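PDB 5Z9J: putative P450-like enzyme from Streptomyces himastatinicus ATCC 53653, which binds heme b and probably acts as a cytochrome P450 monooxygenase in the secondary metabolism of the organism. Local coordinates for residues S268-L273 with E356-V361; A127-P132 with M244-T249; L142-S147 with H194-E199; M156-D161 with L183-E188. All coordinates share one frame; numbering follows the deposited sequence.

Contact 2 opens first along the chain. Contact 3 begins and ends before contact 2 closes, and contact 4 lies between the two segments of contact 3. Contact 1 follows contact 2. Contacts 1 and 2 have centres about 13 Å apart and touch: A360 and S357 of helix 350-367 pack on I246, and L273 of helix 270-280 on T249. Both join helices of the P450 core, and L245 of contact 2 touches the heme. Contacts 3 and 4, with centres about 18 Å apart and no touch, attach helix 172-202 to the loop before helix 147-163 and to that helix. The centres of contacts 1 and 4 are about 32 Å apart, on opposite sides of the chain's centre.

Contact 1 of 4, residues S268-L273 with E356-V361; sequences SLVPAL and ESKAAV
V361 N donates to S357 O at 2.8 Å, a normal helical bond. It belongs to the turn of helix 350-367 that brings V361 and K358 to the start of helix 270-280. No hydrogen bond links the two segments. The contact is made by apolar carbons, and the nearest CA atoms, those of P271 and K358, are 6.4 Å apart.

V270 is the central residue. Its CB is directed toward the other helix, and its CG1 methyl does the touching. CG1 stands anti to the backbone N (chi1 177°), and this places it against the lysine stem. V270 CG1 meets K358 CG at 4.1 Å, the two side chains crossing at about a right angle. The same methyl lies 4.4 Å from V361 CG1, so one branch of V270 meets two residues one turn apart.

K358 is extended along its whole length. It runs past the proline ring, and K358 CD comes to 4.3 Å from P271 CG. The lysine thus lends its methylene groups to the contact. K358 and P271 are exposed, while V270 and V361 are buried, so the contact spans the border between interior and surface.

Helix 257-265 also covers V270, through V263. S357, on another side of its helix, bonds through OG to A353 O. In P450 terms these segments correspond to helices K and L. Helix 350-367 is further flanked by helix 96-116, which packs on A359, by helix 132-142 on A360, and by helix 240-255 on S357.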
loop_
_atom_site.group_PDB
_atom_site.type_symbol
_atom_site.label_atom_id
_atom_site.label_comp_id
_atom_site.label_asym_id
_atom_site.label_seq_id
_atom_site.Cartn_x
_atom_site.Cartn_y
_atom_site.Cartn_z
ATOM N N SER A 268 -0.305 4.276 -25.094
ATOM C CA SER A 268 0.952 4.634 -24.462
ATOM C C SER A 268 0.670 5.475 -23.194
ATOM O O SER A 268 1.580 5.781 -22.424
ATOM C CB SER A 268 1.843 5.399 -25.434
ATOM O OG SER A 268 1.347 6.717 -25.623
ATOM N N LEU A 269 -0.593 5.852 -22.984
ATOM C CA LEU A 269 -0.957 6.652 -21.795
ATOM C C LEU A 269 -1.152 5.860 -20.512
ATOM O O LEU A 269 -1.273 6.453 -19.426
ATOM C CB LEU A 269 -2.240 7.383 -22.033
ATOM C CG LEU A 269 -2.151 8.494 -23.074
ATOM C CD1 LEU A 269 -3.539 9.035 -23.247
ATOM C CD2 LEU A 269 -1.156 9.565 -22.650
ATOM N N VAL A 270 -1.216 4.530 -20.624
ATOM C CA VAL A 270 -1.541 3.725 -19.456
ATOM C C VAL A 270 -0.593 3.946 -18.245
ATOM O O VAL A 270 -1.075 4.177 -17.156
ATOM C CB VAL A 270 -1.587 2.228 -19.813
ATOM C CG1 VAL A 270 -1.845 1.440 -18.574
ATOM C CG2 VAL A 270 -2.710 1.956 -20.826
ATOM N N PRO A 271 0.747 3.928 -18.428
ATOM C CA PRO A 271 1.581 4.208 -17.249
ATOM C C PRO A 271 1.316 5.553 -16.596
ATOM O O PRO A 271 1.241 5.640 -15.360
ATOM C CB PRO A 271 3.011 4.184 -17.804
ATOM C CG PRO A 271 2.941 3.301 -18.989
ATOM C CD PRO A 271 1.564 3.499 -19.579
ATOM N N ALA A 272 1.156 6.595 -17.407
ATOM C CA ALA A 272 0.863 7.905 -16.839
ATOM C C ALA A 272 -0.540 7.929 -16.201
ATOM O O ALA A 272 -0.814 8.705 -15.263
ATOM C CB ALA A 272 0.988 8.980 -17.918
ATOM N N LEU A 273 -1.448 7.111 -16.739
ATOM C CA LEU A 273 -2.785 6.946 -16.153
ATOM C C LEU A 273 -2.713 6.354 -14.746
ATOM O O LEU A 273 -3.380 6.795 -13.805
ATOM C CB LEU A 273 -3.639 6.054 -17.081
ATOM C CG LEU A 273 -4.920 5.418 -16.544
ATOM C CD1 LEU A 273 -5.996 6.429 -16.100
ATOM C CD2 LEU A 273 -5.488 4.467 -17.573
ATOM N N GLU A 356 2.218 -4.880 -12.712
ATOM C CA GLU A 356 0.945 -5.581 -12.489
ATOM C C GLU A 356 -0.261 -4.801 -12.898
ATOM O O GLU A 356 -1.181 -5.309 -13.510
ATOM C CB GLU A 356 0.715 -5.864 -11.002
ATOM C CG GLU A 356 1.568 -6.857 -10.380
ATOM C CD GLU A 356 1.135 -7.103 -8.954
ATOM O OE1 GLU A 356 0.594 -8.196 -8.756
ATOM O OE2 GLU A 356 1.327 -6.250 -8.043
ATOM N N SER A 357 -0.301 -3.577 -12.412
ATOM C CA SER A 357 -1.419 -2.704 -12.668
ATOM C C SER A 357 -1.539 -2.408 -14.165
ATOM O O SER A 357 -2.611 -2.479 -14.724
ATOM C CB SER A 357 -1.241 -1.394 -11.899
ATOM O OG SER A 357 -1.342 -1.698 -10.537
ATOM N N LYS A 358 -0.417 -2.088 -14.804
ATOM C CA LYS A 358 -0.392 -1.844 -16.248
ATOM C C LYS A 358 -0.912 -3.062 -17.029
ATOM O O LYS A 358 -1.747 -2.928 -17.935
ATOM C CB LYS A 358 1.014 -1.501 -16.706
ATOM C CG LYS A 358 1.145 -1.326 -18.228
ATOM C CD LYS A 358 2.590 -0.959 -18.635
ATOM C CE LYS A 358 2.775 -1.030 -20.135
ATOM N NZ LYS A 358 4.206 -0.776 -20.483
ATOM N N ALA A 359 -0.412 -4.257 -16.682
ATOM C CA ALA A 359 -0.844 -5.452 -17.359
ATOM C C ALA A 359 -2.341 -5.655 -17.151
ATOM O O ALA A 359 -3.065 -6.022 -18.063
ATOM C CB ALA A 359 -0.053 -6.717 -16.806
ATOM N N ALA A 360 -2.798 -5.375 -15.939
ATOM C CA ALA A 360 -4.185 -5.611 -15.568
ATOM C C ALA A 360 -5.114 -4.670 -16.303
ATOM O O ALA A 360 -6.117 -5.085 -16.852
ATOM C CB ALA A 360 -4.353 -5.451 -14.086
ATOM N N VAL A 361 -4.782 -3.382 -16.285
ATOM C CA VAL A 361 -5.631 -2.439 -16.975
ATOM C C VAL A 361 -5.701 -2.699 -18.472
ATOM O O VAL A 361 -6.782 -2.668 -19.063
ATOM C CB VAL A 361 -5.141 -1.022 -16.753
ATOM C CG1 VAL A 361 -5.898 -0.039 -17.682
ATOM C CG2 VAL A 361 -5.339 -0.645 -15.278
#

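Contact 2 of 4, residues A127-P132 with M244-T249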
loop_
_atom_site.group_PDB
_atom_site.type_symbol
_atom_site.label_atom_id
_atom_site.label_comp_id
_atom_site.label_asym_id
_atom_site.label_seq_id
_atom_site.Cartn_x
_atom_site.Cartn_y
_atom_site.Cartn_z
ATOM N N ALA A 127 -13.182 -8.117 -5.782
ATOM C CA ALA A 127 -13.152 -9.480 -5.234
ATOM C C ALA A 127 -12.763 -10.526 -6.292
ATOM O O ALA A 127 -12.138 -11.538 -5.977
ATOM C CB ALA A 127 -14.485 -9.830 -4.624
ATOM N N GLU A 128 -13.171 -10.326 -7.539
ATOM C CA GLU A 128 -12.910 -11.332 -8.563
ATOM C C GLU A 128 -11.539 -11.139 -9.216
ATOM O O GLU A 128 -10.985 -12.050 -9.798
ATOM C CB GLU A 128 -13.973 -11.298 -9.669
ATOM C CG GLU A 128 -15.380 -11.456 -9.215
ATOM C CD GLU A 128 -15.720 -12.861 -8.743
ATOM O OE1 GLU A 128 -15.189 -13.861 -9.277
ATOM O OE2 GLU A 128 -16.538 -12.931 -7.812
ATOM N N PHE A 129 -11.026 -9.916 -9.208
ATOM C CA PHE A 129 -9.881 -9.669 -10.060
ATOM C C PHE A 129 -8.825 -8.853 -9.389
ATOM O O PHE A 129 -7.680 -9.303 -9.300
ATOM C CB PHE A 129 -10.335 -8.983 -11.345
ATOM C CG PHE A 129 -9.233 -8.753 -12.334
ATOM C CD1 PHE A 129 -8.628 -9.827 -12.972
ATOM C CD2 PHE A 129 -8.811 -7.475 -12.641
ATOM C CE1 PHE A 129 -7.614 -9.641 -13.899
ATOM C CE2 PHE A 129 -7.796 -7.278 -13.570
ATOM C CZ PHE A 129 -7.191 -8.378 -14.199
ATOM N N ALA A 130 -9.191 -7.638 -8.953
ATOM C CA ALA A 130 -8.182 -6.721 -8.548
ATOM C C ALA A 130 -7.468 -7.145 -7.282
ATOM O O ALA A 130 -6.264 -6.856 -7.178
ATOM C CB ALA A 130 -8.786 -5.276 -8.374
ATOM N N ALA A 131 -8.154 -7.792 -6.329
ATOM C CA ALA A 131 -7.487 -8.247 -5.103
ATOM C C ALA A 131 -6.757 -9.544 -5.295
ATOM O O ALA A 131 -5.610 -9.649 -4.839
ATOM C CB ALA A 131 -8.460 -8.423 -3.937
ATOM N N PRO A 132 -7.390 -10.544 -5.936
ATOM C CA PRO A 132 -6.607 -11.766 -6.058
ATOM C C PRO A 132 -5.280 -11.666 -6.808
ATOM O O PRO A 132 -4.359 -12.441 -6.422
ATOM C CB PRO A 132 -7.548 -12.691 -6.835
ATOM C CG PRO A 132 -8.868 -12.188 -6.608
ATOM C CD PRO A 132 -8.792 -10.764 -6.334
ATOM N N MET A 244 -6.375 -1.823 -5.032
ATOM C CA MET A 244 -7.028 -0.510 -5.157
ATOM C C MET A 244 -6.580 0.334 -6.337
ATOM O O MET A 244 -7.389 1.034 -6.939
ATOM C CB MET A 244 -6.838 0.331 -3.885
ATOM C CG MET A 244 -7.850 -0.019 -2.816
ATOM S SD MET A 244 -7.658 0.853 -1.231
ATOM C CE MET A 244 -6.097 0.205 -0.656
ATOM N N LEU A 245 -5.278 0.362 -6.610
ATOM C CA LEU A 245 -4.790 1.061 -7.758
ATOM C C LEU A 245 -5.496 0.521 -9.009
ATOM O O LEU A 245 -5.896 1.262 -9.892
ATOM C CB LEU A 245 -3.293 0.887 -7.895
ATOM C CG LEU A 245 -2.735 1.523 -9.165
ATOM C CD1 LEU A 245 -3.102 3.071 -9.266
ATOM C CD2 LEU A 245 -1.266 1.311 -9.290
ATOM N N ILE A 246 -5.585 -0.804 -9.133
ATOM C CA ILE A 246 -6.242 -1.379 -10.298
ATOM C C ILE A 246 -7.731 -0.992 -10.325
ATOM O O ILE A 246 -8.247 -0.437 -11.317
ATOM C CB ILE A 246 -6.087 -2.983 -10.358
ATOM C CG1 ILE A 246 -4.610 -3.385 -10.597
ATOM C CG2 ILE A 246 -6.984 -3.530 -11.461
ATOM C CD1 ILE A 246 -4.264 -4.950 -10.268
ATOM N N ALA A 247 -8.415 -1.156 -9.210
ATOM C CA ALA A 247 -9.838 -0.894 -9.189
ATOM C C ALA A 247 -10.144 0.636 -9.255
ATOM O O ALA A 247 -11.020 1.047 -9.990
ATOM C CB ALA A 247 -10.440 -1.521 -7.981
ATOM N N ASN A 248 -9.398 1.446 -8.525
ATOM C CA ASN A 248 -9.595 2.933 -8.604
ATOM C C ASN A 248 -9.459 3.399 -10.007
ATOM O O ASN A 248 -10.241 4.261 -10.485
ATOM C CB ASN A 248 -8.539 3.669 -7.798
ATOM C CG ASN A 248 -8.667 3.459 -6.336
ATOM O OD1 ASN A 248 -9.668 2.947 -5.843
ATOM N ND2 ASN A 248 -7.630 3.802 -5.623
ATOM N N THR A 249 -8.472 2.823 -10.703
ATOM C CA THR A 249 -8.181 3.229 -12.063
ATOM C C THR A 249 -9.357 2.922 -13.016
ATOM O O THR A 249 -9.807 3.814 -13.781
ATOM C CB THR A 249 -6.866 2.623 -12.597
ATOM O OG1 THR A 249 -5.742 3.052 -11.797
ATOM C CG2 THR A 249 -6.669 3.024 -14.041
#
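A130 and I246 bring their CA atoms to 5.9 Å where helix 125-130, with a wider pi-type turn at 127-130, meets helix 240-255. Such a close approach is possible because A130 has only a methyl group to place between the backbones.

That methyl points at the other helix and rests on two residues. A130 CB lies 4.0 Å from I246 CG2. It is also 4.1 Å from A247 CB, where two small side chains meet methyl to methyl. I246 CG2 stands anti to its own backbone N, with CG1 turned beside that N (chi1 -67°). The branch is thereby put against A130. F129 adds a lighter touch: its CE2 is 4.4 Å from I246 CG2, and the methyl approaches the ring obliquely. All four residues are buried. The contact also buries A130 O, which has no hydrogen-bonding partner in the model.

Farther round helix 240-255, T249 OG1 donates to L245 O at 2.6 Å, with a C=O...donor angle of 157° and a tilt of 20° from the carbonyl plane. L245 O also accepts the helical bond from T249 N, so two donors hold it. T249 OG1 has a further hydrogen bond to S277 OG of helix 270-280.

F129 packs between helices 96-116 and 350-367, touching I110 and A360. L245 touches the heme. Helix 125-130 probably belongs to the start of the P450 E helix, and 240-255 to the later part of the long helix that crosses the heme. The arrangement is that of the D/E/I/L four-helix bundle of the P450 fold.

Contact 3 of 4, residues L142-S147 with H194-E199; sequences LGVPES and HERAAE
V144 and R196 have the nearest CA atoms, 7.6 Å apart, where the loop between helices 132-142 and 147-163 faces helix 172-202. G143 has a positive phi and is the first residue to leave helical angles. With two bonds back into the last turn, it ends helix 132-142 in a Schellman motif. This turn presents G143 O to the arginine.

R196 spans the gap between the segments. Its chain leaves beside the backbone N and then bends at chi2 and chi3 (-55° and -54°), so the guanidinium is brought round to the loop. R196 NH2 donates to G143 O at 3.1 Å. The bond is weak, with an N-H...O angle of only 128°, and the carbonyl oxygen lies oblique to the guanidinium plane.

P145 comes from the opposite direction and covers part of one face of the group. P145 CD lies 3.4 Å above the guanidinium plane, shifted toward its rim. It is 3.5 Å from R196 NH2 and 3.6 Å from R196 CZ. V144 lies alongside, with V144 CG1 4.3 Å from R196 NE. V144 itself is buried and packs on Y192 and W193 of helix 172-202, while L142 reaches helices 208-214 and 224-238.

In P450 nomenclature the contact joins the loop between helices E and F to helix G. Its chemistry is a guanidinium with one proline CH2, CD, over part of one face, giving one weak hydrogen bond to G143 O. No acid of the two segments takes part, so the attachment is probably modest and rests as much on packing as on charge.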
loop_
_atom_site.group_PDB
_atom_site.type_symbol
_atom_site.label_atom_id
_atom_site.label_comp_id
_atom_site.label_asym_id
_atom_site.label_seq_id
_atom_site.Cartn_x
_atom_site.Cartn_y
_atom_site.Cartn_z
ATOM N N LEU A 142 7.119 -15.276 -3.117
ATOM C CA LEU A 142 7.577 -15.850 -1.854
ATOM C C LEU A 142 7.672 -17.364 -1.918
ATOM O O LEU A 142 8.264 -18.004 -1.041
ATOM C CB LEU A 142 6.631 -15.420 -0.740
ATOM C CG LEU A 142 6.750 -13.952 -0.353
ATOM C CD1 LEU A 142 5.522 -13.454 0.416
ATOM C CD2 LEU A 142 8.008 -13.784 0.512
ATOM N N GLY A 143 7.052 -17.949 -2.930
ATOM C CA GLY A 143 7.216 -19.373 -3.183
ATOM C C GLY A 143 6.348 -20.272 -2.321
ATOM O O GLY A 143 6.675 -21.436 -2.086
ATOM N N VAL A 144 5.230 -19.733 -1.856
ATOM C CA VAL A 144 4.253 -20.520 -1.113
ATOM C C VAL A 144 3.293 -21.236 -2.063
ATOM O O VAL A 144 2.870 -20.692 -3.076
ATOM C CB VAL A 144 3.443 -19.662 -0.108
ATOM C CG1 VAL A 144 4.376 -18.994 0.909
ATOM C CG2 VAL A 144 2.584 -18.646 -0.840
ATOM N N PRO A 145 2.949 -22.482 -1.727
ATOM C CA PRO A 145 1.954 -23.235 -2.502
ATOM C C PRO A 145 0.629 -22.478 -2.642
ATOM O O PRO A 145 0.326 -21.609 -1.809
ATOM C CB PRO A 145 1.763 -24.518 -1.687
ATOM C CG PRO A 145 2.383 -24.246 -0.340
ATOM C CD PRO A 145 3.459 -23.233 -0.569
ATOM N N GLU A 146 -0.129 -22.767 -3.695
ATOM C CA GLU A 146 -1.395 -22.078 -3.909
ATOM C C GLU A 146 -2.328 -22.254 -2.704
ATOM O O GLU A 146 -3.025 -21.313 -2.329
ATOM C CB GLU A 146 -2.077 -22.574 -5.196
ATOM C CG GLU A 146 -1.152 -22.569 -6.422
ATOM C CD GLU A 146 -1.859 -22.930 -7.738
ATOM O OE1 GLU A 146 -3.102 -23.110 -7.742
ATOM O OE2 GLU A 146 -1.154 -23.021 -8.776
ATOM N N SER A 147 -2.302 -23.425 -2.064
ATOM C CA SER A 147 -3.149 -23.664 -0.889
ATOM C C SER A 147 -2.915 -22.617 0.213
ATOM O O SER A 147 -3.834 -22.255 0.933
ATOM C CB SER A 147 -2.934 -25.081 -0.323
ATOM O OG SER A 147 -1.600 -25.273 0.116
ATOM N N HIS A 194 8.791 -20.051 9.567
ATOM C CA HIS A 194 9.787 -21.010 10.043
ATOM C C HIS A 194 9.779 -22.270 9.195
ATOM O O HIS A 194 10.826 -22.752 8.791
ATOM C CB HIS A 194 9.522 -21.402 11.485
ATOM C CG HIS A 194 10.400 -22.519 11.982
ATOM N ND1 HIS A 194 11.766 -22.397 12.118
ATOM C CD2 HIS A 194 10.103 -23.795 12.328
ATOM C CE1 HIS A 194 12.274 -23.545 12.547
ATOM N NE2 HIS A 194 11.283 -24.406 12.691
ATOM N N GLU A 195 8.599 -22.777 8.869
ATOM C CA GLU A 195 8.529 -24.004 8.082
ATOM C C GLU A 195 8.815 -23.760 6.598
ATOM O O GLU A 195 9.353 -24.635 5.914
ATOM C CB GLU A 195 7.156 -24.658 8.245
ATOM N N ARG A 196 8.515 -22.567 6.100
ATOM C CA ARG A 196 8.881 -22.263 4.721
ATOM C C ARG A 196 10.379 -22.113 4.587
ATOM O O ARG A 196 10.954 -22.509 3.584
ATOM C CB ARG A 196 8.159 -21.011 4.222
ATOM C CG ARG A 196 6.656 -21.102 4.370
ATOM C CD ARG A 196 6.153 -22.373 3.661
ATOM N NE ARG A 196 6.589 -22.445 2.262
ATOM C CZ ARG A 196 6.451 -23.520 1.490
ATOM N NH1 ARG A 196 5.871 -24.604 1.981
ATOM N NH2 ARG A 196 6.877 -23.510 0.229
ATOM N N ALA A 197 11.019 -21.569 5.613
ATOM C CA ALA A 197 12.476 -21.488 5.619
ATOM C C ALA A 197 13.100 -22.896 5.600
ATOM O O ALA A 197 13.937 -23.202 4.748
ATOM C CB ALA A 197 12.964 -20.751 6.848
ATOM N N ALA A 198 12.651 -23.743 6.517
ATOM C CA ALA A 198 13.162 -25.113 6.581
ATOM C C ALA A 198 13.011 -25.759 5.221
ATOM O O ALA A 198 13.998 -26.129 4.606
ATOM C CB ALA A 198 12.442 -25.917 7.648
ATOM N N GLU A 199 11.792 -25.747 4.691
ATOM C CA GLU A 199 11.530 -26.375 3.400
ATOM C C GLU A 199 12.407 -25.793 2.290
ATOM O O GLU A 199 12.911 -26.534 1.439
ATOM C CB GLU A 199 10.048 -26.224 3.023
ATOM C CG GLU A 199 9.734 -26.533 1.571
ATOM C CD GLU A 199 10.002 -27.984 1.218
ATOM O OE1 GLU A 199 10.053 -28.827 2.144
ATOM O OE2 GLU A 199 10.154 -28.288 0.013
#

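Contact 4 of 4, residues M156-D161 with L183-E188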
loop_
_atom_site.group_PDB
_atom_site.type_symbol
_atom_site.label_atom_id
_atom_site.label_comp_id
_atom_site.label_asym_id
_atom_site.label_seq_id
_atom_site.Cartn_x
_atom_site.Cartn_y
_atom_site.Cartn_z
ATOM N N MET A 156 -4.958 -11.275 6.266
ATOM C CA MET A 156 -5.053 -9.927 5.747
ATOM C C MET A 156 -6.363 -9.259 6.127
ATOM O O MET A 156 -6.465 -8.035 6.076
ATOM C CB MET A 156 -4.905 -9.961 4.215
ATOM C CG MET A 156 -5.054 -8.624 3.455
ATOM S SD MET A 156 -3.599 -7.557 3.683
ATOM C CE MET A 156 -2.311 -8.711 3.221
ATOM N N ASP A 157 -7.316 -10.029 6.638
ATOM C CA ASP A 157 -8.539 -9.418 7.142
ATOM C C ASP A 157 -8.425 -9.107 8.618
ATOM O O ASP A 157 -9.051 -8.161 9.098
ATOM C CB ASP A 157 -9.730 -10.326 6.903
ATOM C CG ASP A 157 -10.056 -10.440 5.469
ATOM O OD1 ASP A 157 -9.272 -9.926 4.645
ATOM O OD2 ASP A 157 -11.081 -11.047 5.168
ATOM N N LYS A 158 -7.601 -9.881 9.316
ATOM C CA LYS A 158 -7.260 -9.597 10.698
ATOM C C LYS A 158 -6.446 -8.308 10.793
ATOM O O LYS A 158 -6.612 -7.511 11.718
ATOM C CB LYS A 158 -6.500 -10.766 11.316
ATOM C CG LYS A 158 -7.373 -11.993 11.576
ATOM C CD LYS A 158 -6.558 -13.132 12.170
ATOM C CE LYS A 158 -7.416 -14.345 12.484
ATOM N NZ LYS A 158 -6.621 -15.465 13.120
ATOM N N MET A 159 -5.544 -8.127 9.838
ATOM C CA MET A 159 -4.724 -6.936 9.804
ATOM C C MET A 159 -5.520 -5.744 9.253
ATOM O O MET A 159 -5.278 -4.605 9.644
ATOM C CB MET A 159 -3.456 -7.201 8.986
ATOM C CG MET A 159 -2.493 -8.148 9.696
ATOM S SD MET A 159 -1.005 -8.612 8.784
ATOM C CE MET A 159 -1.651 -9.619 7.452
ATOM N N LEU A 160 -6.463 -6.013 8.352
ATOM C CA LEU A 160 -7.401 -4.994 7.876
ATOM C C LEU A 160 -8.404 -4.597 8.966
ATOM O O LEU A 160 -8.840 -3.438 9.030
ATOM C CB LEU A 160 -8.153 -5.473 6.628
ATOM N N ASP A 161 -8.751 -5.557 9.828
ATOM C CA ASP A 161 -9.605 -5.298 10.989
ATOM C C ASP A 161 -8.907 -4.457 12.044
ATOM O O ASP A 161 -9.498 -3.524 12.588
ATOM C CB ASP A 161 -10.065 -6.612 11.626
ATOM C CG ASP A 161 -10.952 -6.392 12.831
ATOM O OD1 ASP A 161 -12.080 -5.877 12.669
ATOM O OD2 ASP A 161 -10.505 -6.710 13.951
ATOM N N LEU A 183 0.066 -9.764 18.539
ATOM C CA LEU A 183 1.121 -10.679 18.954
ATOM C C LEU A 183 0.813 -12.138 18.615
ATOM O O LEU A 183 1.698 -12.878 18.153
ATOM C CB LEU A 183 1.380 -10.544 20.460
ATOM C CG LEU A 183 2.357 -11.559 21.076
ATOM C CD1 LEU A 183 3.752 -11.426 20.512
ATOM C CD2 LEU A 183 2.405 -11.389 22.585
ATOM N N GLU A 184 -0.435 -12.543 18.836
ATOM C CA GLU A 184 -0.839 -13.907 18.530
ATOM C C GLU A 184 -0.691 -14.144 17.020
ATOM O O GLU A 184 -0.297 -15.224 16.593
ATOM C CB GLU A 184 -2.276 -14.158 19.003
ATOM C CG GLU A 184 -2.494 -13.973 20.525
ATOM C CD GLU A 184 -1.871 -15.068 21.374
ATOM O OE1 GLU A 184 -1.566 -16.154 20.833
ATOM O OE2 GLU A 184 -1.700 -14.855 22.596
ATOM N N LEU A 185 -0.936 -13.108 16.220
ATOM C CA LEU A 185 -0.865 -13.266 14.779
ATOM C C LEU A 185 0.594 -13.290 14.328
ATOM O O LEU A 185 0.967 -14.092 13.461
ATOM C CB LEU A 185 -1.619 -12.120 14.071
ATOM C CG LEU A 185 -1.604 -12.136 12.548
ATOM C CD1 LEU A 185 -2.183 -13.426 12.015
ATOM C CD2 LEU A 185 -2.361 -10.948 11.966
ATOM N N LEU A 186 1.450 -12.549 15.018
ATOM C CA LEU A 186 2.863 -12.566 14.664
ATOM C C LEU A 186 3.478 -13.904 14.968
ATOM O O LEU A 186 4.352 -14.367 14.245
ATOM C CB LEU A 186 3.643 -11.507 15.429
ATOM C CG LEU A 186 3.281 -10.100 15.037
ATOM C CD1 LEU A 186 4.060 -9.093 15.870
ATOM C CD2 LEU A 186 3.526 -9.920 13.550
ATOM N N TRP A 187 2.987 -14.550 16.015
ATOM C CA TRP A 187 3.497 -15.862 16.373
ATOM C C TRP A 187 3.043 -16.927 15.402
ATOM O O TRP A 187 3.803 -17.829 15.069
ATOM C CB TRP A 187 3.074 -16.241 17.779
ATOM C CG TRP A 187 3.959 -15.695 18.852
ATOM C CD1 TRP A 187 5.273 -15.370 18.735
ATOM C CD2 TRP A 187 3.609 -15.471 20.227
ATOM N NE1 TRP A 187 5.766 -14.933 19.946
ATOM C CE2 TRP A 187 4.765 -14.988 20.879
ATOM C CE3 TRP A 187 2.428 -15.624 20.966
ATOM C CZ2 TRP A 187 4.776 -14.650 22.234
ATOM C CZ3 TRP A 187 2.440 -15.289 22.314
ATOM C CH2 TRP A 187 3.607 -14.809 22.933
ATOM N N GLU A 188 1.836 -16.784 14.880
ATOM C CA GLU A 188 1.362 -17.752 13.909
ATOM C C GLU A 188 2.105 -17.633 12.592
ATOM O O GLU A 188 2.515 -18.633 12.008
ATOM C CB GLU A 188 -0.142 -17.589 13.676
ATOM C CG GLU A 188 -0.664 -18.439 12.529
ATOM C CD GLU A 188 -2.136 -18.234 12.245
ATOM O OE1 GLU A 188 -2.876 -17.771 13.139
ATOM O OE2 GLU A 188 -2.543 -18.513 11.106
#
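L185 CD2 meets M159 CG at 3.6 Å, the closest approach between segments 156-161 and 183-188. The same methyl lies 4.2 Å from M159 SD and 4.2 Å from K158 CB, so a single leucine branch serves both neighbours. L185 CG stands anti to the backbone N (chi1 179°), and chi2 of 58° then sets CD2 on M159. The leucine and methionine side chains cross at about a right angle. M159 runs out extended to its sulfur and bends only at chi3, where its terminal methyl turns.

K158 sends its extended chain along the outer side. K158 NZ comes to 4.4 Å from E188 OE1, too far for a salt bridge. The other oxygen, E188 OE2, is hydrogen-bonded to W155 NE1, and this bond probably helps to fix the carboxylate on that side. W155 also packs on L185 and so supports the leucine as well.

Behind these residues run the two helices, 147-163 and 172-202. Their local axes are 11.4 Å apart at closest, and their directions are 155° apart, roughly antiparallel. M159 continues inward to N232 and V236 of helix 224-238, and its side chain is about 9 Å from that of N237, which binds heme b. The pair corresponds to helices F and G, which in P450s form much of the roof over the substrate pocket.

The contact buries only 147 Å². L185 gives the largest share. M159 makes the shortest contact, but the K158 stem buries more surface than M159. The lysine and glutamate probably add a mild attraction on the solvent side, where K158 lies.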